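Local coordinates for DUF115 domain-containing protein (Magnetospirillum magneticum AMB-1, PDB 5MU5) that probably transfers sugars onto flagellin as a Maf-family glycosyltransferase involved in the formation of bacterial flagella, at residues S374-L386 / R530-R543. Residues are numbered along the deposited sequence; the frame is centred on the assembly and turned at random.
Sequences SYALFSPGIEYSL and RPGGEELFHDRWDR
Arg543 reaches the C-terminal end of helix 373-378 with both terminal guanidinium nitrogens: NH2 donates to Ala376 O (2.9 Å) and NH1 to Leu377 O (2.7 Å), each acceptor lying near the guanidinium plane. NH1 also donates to Arg540 O, which brings the backbone of Arg540 into the same grip and helps fix the group's rotation. Arg540 lays its CB and CG against the backbone of Leu377 and Phe378; its chain folds back at CB-CG and CG-CD (chi2 -70°, chi3 74°), which carries NH1 to Ser379 O (3.2 Å), tilted from the carbonyl plane. Three carbonyls at a helix end thus face two arginines, a charge placement that probably suits the helix dipole. Next to this polar group the Phe378 ring lies nearly parallel to the six-membered ring of Trp541 but slid well aside (planes at 10°), with CZ 3.6 Å from Trp541 CE3, while CE1 touches Phe537.

The contact joins the C-terminal end of helix 373-378, in the MptE-like family region, and the ST turn after it, where Ser379 OG accepts from Gly381 N (3.1 Å), to outermost strand 530-531 of the mixed sheet and helix 534-541. From that strand Arg530 crosses the Tyr384 side chain at about a right angle, its NH1 donating to Tyr384 OH (3.1 Å). A phenylalanine in place of Tyr384 would probably leave Arg530 NH1 without this acceptor and its guanidinium freer to turn. Farther out, Asp539 OD2 forms a salt bridge with the Arg540 guanidinium, its hydrogen bonds weak, and Tyr253 of helix 242-257 meets both Phe537 and Trp541 edge-to-face.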
loop_
_atom_site.group_PDB
_atom_site.type_symbol
_atom_site.label_atom_id
_atom_site.label_comp_id
_atom_site.label_asym_id
_atom_site.label_seq_id
_atom_site.Cartn_x
_atom_site.Cartn_y
_atom_site.Cartn_z
ATOM N N SER A 374 14.922 -5.708 0.290
ATOM C CA SER A 374 15.598 -6.574 1.240
ATOM C C SER A 374 14.841 -7.880 1.468
ATOM O O SER A 374 15.448 -8.894 1.795
ATOM C CB SER A 374 15.757 -5.835 2.564
ATOM O OG SER A 374 14.528 -5.231 2.935
ATOM N N TYR A 375 13.518 -7.850 1.327
ATOM C CA TYR A 375 12.724 -9.062 1.474
ATOM C C TYR A 375 13.008 -9.996 0.308
ATOM O O TYR A 375 13.343 -11.164 0.486
ATOM C CB TYR A 375 11.224 -8.751 1.524
ATOM C CG TYR A 375 10.411 -9.991 1.755
ATOM C CD1 TYR A 375 10.270 -10.517 3.043
ATOM C CD2 TYR A 375 9.804 -10.668 0.691
ATOM C CE1 TYR A 375 9.540 -11.665 3.271
ATOM C CE2 TYR A 375 9.079 -11.827 0.906
ATOM C CZ TYR A 375 8.956 -12.324 2.202
ATOM O OH TYR A 375 8.244 -13.476 2.443
ATOM N N ALA A 376 12.897 -9.463 -0.898
ATOM C CA ALA A 376 13.076 -10.260 -2.084
ATOM C C ALA A 376 14.482 -10.816 -2.154
ATOM O O ALA A 376 14.689 -11.917 -2.619
ATOM C CB ALA A 376 12.783 -9.419 -3.319
ATOM N N LEU A 377 15.460 -10.059 -1.694
ATOM C CA LEU A 377 16.829 -10.487 -1.859
ATOM C C LEU A 377 17.232 -11.489 -0.761
ATOM O O LEU A 377 17.788 -12.550 -1.056
ATOM C CB LEU A 377 17.738 -9.261 -1.889
ATOM C CG LEU A 377 19.061 -9.414 -2.646
ATOM C CD1 LEU A 377 19.794 -8.077 -2.699
ATOM C CD2 LEU A 377 19.944 -10.473 -1.999
ATOM N N PHE A 378 16.881 -11.177 0.488
ATOM C CA PHE A 378 17.382 -11.911 1.655
ATOM C C PHE A 378 16.445 -12.867 2.396
ATOM O O PHE A 378 16.919 -13.687 3.186
ATOM C CB PHE A 378 17.946 -10.913 2.668
ATOM C CG PHE A 378 19.231 -10.280 2.241
ATOM C CD1 PHE A 378 20.377 -11.040 2.122
ATOM C CD2 PHE A 378 19.307 -8.920 2.001
ATOM C CE1 PHE A 378 21.572 -10.464 1.736
ATOM C CE2 PHE A 378 20.501 -8.338 1.612
ATOM C CZ PHE A 378 21.633 -9.113 1.477
ATOM N N SER A 379 15.137 -12.757 2.202
ATOM C CA SER A 379 14.213 -13.654 2.893
ATOM C C SER A 379 14.417 -15.079 2.442
ATOM O O SER A 379 14.487 -15.329 1.249
ATOM C CB SER A 379 12.767 -13.294 2.622
ATOM O OG SER A 379 11.900 -14.145 3.348
ATOM N N PRO A 380 14.531 -16.011 3.396
ATOM C CA PRO A 380 14.595 -17.406 3.028
ATOM C C PRO A 380 13.207 -18.024 2.920
ATOM O O PRO A 380 13.108 -19.217 2.727
ATOM C CB PRO A 380 15.398 -18.044 4.176
ATOM C CG PRO A 380 15.150 -17.164 5.347
ATOM C CD PRO A 380 14.752 -15.803 4.838
ATOM N N GLY A 381 12.147 -17.233 3.052
ATOM C CA GLY A 381 10.790 -17.739 2.903
ATOM C C GLY A 381 9.748 -17.022 3.745
ATOM O O GLY A 381 10.053 -16.355 4.742
ATOM N N ILE A 382 8.498 -17.210 3.352
ATOM C CA ILE A 382 7.370 -16.567 3.994
ATOM C C ILE A 382 7.228 -16.929 5.475
ATOM O O ILE A 382 6.817 -16.093 6.278
ATOM C CB ILE A 382 6.064 -16.854 3.209
ATOM C CG1 ILE A 382 4.922 -15.944 3.668
ATOM C CG2 ILE A 382 5.661 -18.322 3.311
ATOM C CD1 ILE A 382 5.121 -14.477 3.336
ATOM N N GLU A 383 7.597 -18.151 5.843
ATOM C CA GLU A 383 7.524 -18.583 7.252
ATOM C C GLU A 383 8.438 -17.813 8.232
ATOM O O GLU A 383 8.327 -17.991 9.443
ATOM C CB GLU A 383 7.762 -20.102 7.391
ATOM C CG GLU A 383 9.159 -20.618 7.064
ATOM C CD GLU A 383 9.316 -21.087 5.626
ATOM O OE1 GLU A 383 8.985 -20.324 4.677
ATOM O OE2 GLU A 383 9.788 -22.235 5.442
ATOM N N TYR A 384 9.341 -16.978 7.719
ATOM C CA TYR A 384 10.237 -16.193 8.567
ATOM C C TYR A 384 9.880 -14.703 8.576
ATOM O O TYR A 384 10.671 -13.871 9.023
ATOM C CB TYR A 384 11.700 -16.394 8.136
ATOM C CG TYR A 384 12.110 -17.844 8.013
ATOM C CD1 TYR A 384 12.408 -18.608 9.139
ATOM C CD2 TYR A 384 12.225 -18.453 6.765
ATOM C CE1 TYR A 384 12.794 -19.938 9.024
ATOM C CE2 TYR A 384 12.605 -19.783 6.641
ATOM C CZ TYR A 384 12.877 -20.512 7.769
ATOM O OH TYR A 384 13.239 -21.807 7.654
ATOM N N SER A 385 8.697 -14.364 8.078
ATOM C CA SER A 385 8.231 -12.978 8.100
ATOM C C SER A 385 7.032 -12.874 9.017
ATOM O O SER A 385 6.520 -13.882 9.504
ATOM C CB SER A 385 7.847 -12.472 6.701
ATOM O OG SER A 385 6.943 -13.353 6.093
ATOM N N LEU A 386 6.632 -11.635 9.268
ATOM C CA LEU A 386 5.459 -11.330 10.036
ATOM C C LEU A 386 4.532 -10.454 9.203
ATOM O O LEU A 386 4.991 -9.670 8.373
ATOM C CB LEU A 386 5.844 -10.586 11.310
ATOM C CG LEU A 386 6.732 -11.349 12.282
ATOM C CD1 LEU A 386 7.156 -10.415 13.388
ATOM C CD2 LEU A 386 6.037 -12.579 12.853
ATOM N N ARG A 530 15.797 -20.306 14.283
ATOM C CA ARG A 530 16.759 -20.885 13.368
ATOM C C ARG A 530 18.059 -20.051 13.351
ATOM O O ARG A 530 18.030 -18.856 13.054
ATOM C CB ARG A 530 16.140 -20.915 11.967
ATOM C CG ARG A 530 16.995 -21.650 10.935
ATOM C CD ARG A 530 16.447 -21.484 9.519
ATOM N NE ARG A 530 17.508 -21.295 8.519
ATOM C CZ ARG A 530 17.304 -21.125 7.209
ATOM N NH1 ARG A 530 16.080 -21.123 6.702
ATOM N NH2 ARG A 530 18.336 -20.956 6.393
ATOM N N PRO A 531 19.212 -20.668 13.668
ATOM C CA PRO A 531 20.476 -19.900 13.632
ATOM C C PRO A 531 20.849 -19.413 12.228
ATOM O O PRO A 531 20.623 -20.115 11.257
ATOM C CB PRO A 531 21.532 -20.906 14.122
ATOM C CG PRO A 531 20.760 -22.024 14.762
ATOM C CD PRO A 531 19.422 -22.068 14.083
ATOM N N GLY A 532 21.410 -18.216 12.134
ATOM C CA GLY A 532 21.826 -17.656 10.856
ATOM C C GLY A 532 23.341 -17.646 10.701
ATOM O O GLY A 532 24.058 -17.010 11.486
ATOM N N GLY A 533 23.837 -18.355 9.697
ATOM C CA GLY A 533 25.271 -18.358 9.410
ATOM C C GLY A 533 25.595 -17.502 8.199
ATOM O O GLY A 533 24.787 -16.678 7.759
ATOM N N GLU A 534 26.796 -17.699 7.670
ATOM C CA GLU A 534 27.201 -17.080 6.426
ATOM C C GLU A 534 26.635 -17.890 5.291
ATOM O O GLU A 534 26.534 -17.389 4.179
ATOM C CB GLU A 534 28.710 -17.065 6.285
ATOM C CG GLU A 534 29.400 -16.126 7.242
ATOM C CD GLU A 534 30.902 -16.301 7.222
ATOM O OE1 GLU A 534 31.491 -16.349 6.117
ATOM O OE2 GLU A 534 31.490 -16.379 8.321
ATOM N N GLU A 535 26.301 -19.153 5.565
ATOM C CA GLU A 535 25.702 -20.024 4.561
ATOM C C GLU A 535 24.454 -19.333 4.022
ATOM O O GLU A 535 24.254 -19.237 2.809
ATOM C CB GLU A 535 25.302 -21.396 5.139
ATOM C CG GLU A 535 26.442 -22.312 5.583
ATOM C CD GLU A 535 27.013 -21.996 6.964
ATOM O OE1 GLU A 535 26.476 -21.129 7.695
ATOM O OE2 GLU A 535 28.021 -22.638 7.329
ATOM N N LEU A 536 23.621 -18.837 4.935
ATOM C CA LEU A 536 22.385 -18.186 4.537
ATOM C C LEU A 536 22.679 -16.951 3.712
ATOM O O LEU A 536 22.105 -16.767 2.637
ATOM C CB LEU A 536 21.534 -17.811 5.744
ATOM C CG LEU A 536 20.225 -17.126 5.368
ATOM C CD1 LEU A 536 19.455 -17.916 4.311
ATOM C CD2 LEU A 536 19.386 -16.901 6.623
ATOM N N PHE A 537 23.590 -16.117 4.196
ATOM C CA PHE A 537 23.948 -14.938 3.443
ATOM C C PHE A 537 24.358 -15.272 1.999
ATOM O O PHE A 537 23.857 -14.666 1.063
ATOM C CB PHE A 537 25.044 -14.130 4.143
ATOM C CG PHE A 537 25.601 -13.036 3.292
ATOM C CD1 PHE A 537 24.938 -11.822 3.172
ATOM C CD2 PHE A 537 26.772 -13.239 2.565
ATOM C CE1 PHE A 537 25.439 -10.822 2.355
ATOM C CE2 PHE A 537 27.279 -12.243 1.748
ATOM C CZ PHE A 537 26.609 -11.031 1.643
ATOM N N HIS A 538 25.269 -16.219 1.826
ATOM C CA HIS A 538 25.770 -16.546 0.496
ATOM C C HIS A 538 24.705 -17.165 -0.389
ATOM O O HIS A 538 24.644 -16.874 -1.579
ATOM C CB HIS A 538 26.989 -17.465 0.563
ATOM C CG HIS A 538 28.210 -16.786 1.082
ATOM N ND1 HIS A 538 28.768 -15.691 0.457
ATOM C CD2 HIS A 538 28.987 -17.044 2.160
ATOM C CE1 HIS A 538 29.839 -15.304 1.129
ATOM N NE2 HIS A 538 29.993 -16.107 2.168
ATOM N N ASP A 539 23.882 -18.026 0.193
ATOM C CA ASP A 539 22.771 -18.616 -0.527
ATOM C C ASP A 539 21.905 -17.521 -1.144
ATOM O O ASP A 539 21.597 -17.572 -2.335
ATOM C CB ASP A 539 21.923 -19.472 0.410
ATOM C CG ASP A 539 20.733 -20.079 -0.290
ATOM O OD1 ASP A 539 20.935 -20.867 -1.242
ATOM O OD2 ASP A 539 19.598 -19.759 0.108
ATOM N N ARG A 540 21.530 -16.523 -0.340
ATOM C CA ARG A 540 20.711 -15.412 -0.828
ATOM C C ARG A 540 21.482 -14.461 -1.760
ATOM O O ARG A 540 21.067 -14.236 -2.885
ATOM C CB ARG A 540 20.102 -14.631 0.344
ATOM C CG ARG A 540 19.195 -15.431 1.294
ATOM C CD ARG A 540 17.876 -15.841 0.648
ATOM N NE ARG A 540 18.066 -16.929 -0.303
ATOM C CZ ARG A 540 17.158 -17.348 -1.179
ATOM N NH1 ARG A 540 15.957 -16.780 -1.246
ATOM N NH2 ARG A 540 17.466 -18.349 -1.997
ATOM N N TRP A 541 22.609 -13.924 -1.309
ATOM C CA TRP A 541 23.371 -12.931 -2.089
ATOM C C TRP A 541 23.930 -13.383 -3.444
ATOM O O TRP A 541 23.798 -12.664 -4.438
ATOM C CB TRP A 541 24.533 -12.411 -1.263
ATOM C CG TRP A 541 25.227 -11.250 -1.865
ATOM C CD1 TRP A 541 26.476 -11.229 -2.387
ATOM C CD2 TRP A 541 24.714 -9.919 -1.995
ATOM N NE1 TRP A 541 26.789 -9.961 -2.831
ATOM C CE2 TRP A 541 25.720 -9.141 -2.602
ATOM C CE3 TRP A 541 23.515 -9.307 -1.630
ATOM C CZ2 TRP A 541 25.558 -7.792 -2.878
ATOM C CZ3 TRP A 541 23.352 -7.967 -1.892
ATOM C CH2 TRP A 541 24.373 -7.218 -2.515
ATOM N N ASP A 542 24.538 -14.565 -3.480
ATOM C CA ASP A 542 25.258 -15.052 -4.660
ATOM C C ASP A 542 24.386 -15.604 -5.790
ATOM O O ASP A 542 24.915 -15.931 -6.849
ATOM C CB ASP A 542 26.262 -16.164 -4.272
ATOM C CG ASP A 542 27.310 -15.701 -3.274
ATOM O OD1 ASP A 542 27.600 -14.487 -3.214
ATOM O OD2 ASP A 542 27.862 -16.557 -2.551
ATOM N N ARG A 543 23.077 -15.709 -5.592
ATOM C CA ARG A 543 22.226 -16.375 -6.581
ATOM C C ARG A 543 21.873 -15.536 -7.813
ATOM O O ARG A 543 21.254 -16.042 -8.757
ATOM C CB ARG A 543 20.958 -16.884 -5.916
ATOM C CG ARG A 543 19.901 -15.825 -5.639
ATOM C CD ARG A 543 18.760 -16.467 -4.892
ATOM N NE ARG A 543 17.540 -15.658 -4.836
ATOM C CZ ARG A 543 17.329 -14.633 -4.010
ATOM N NH1 ARG A 543 18.269 -14.190 -3.183
ATOM N NH2 ARG A 543 16.163 -14.030 -4.036
#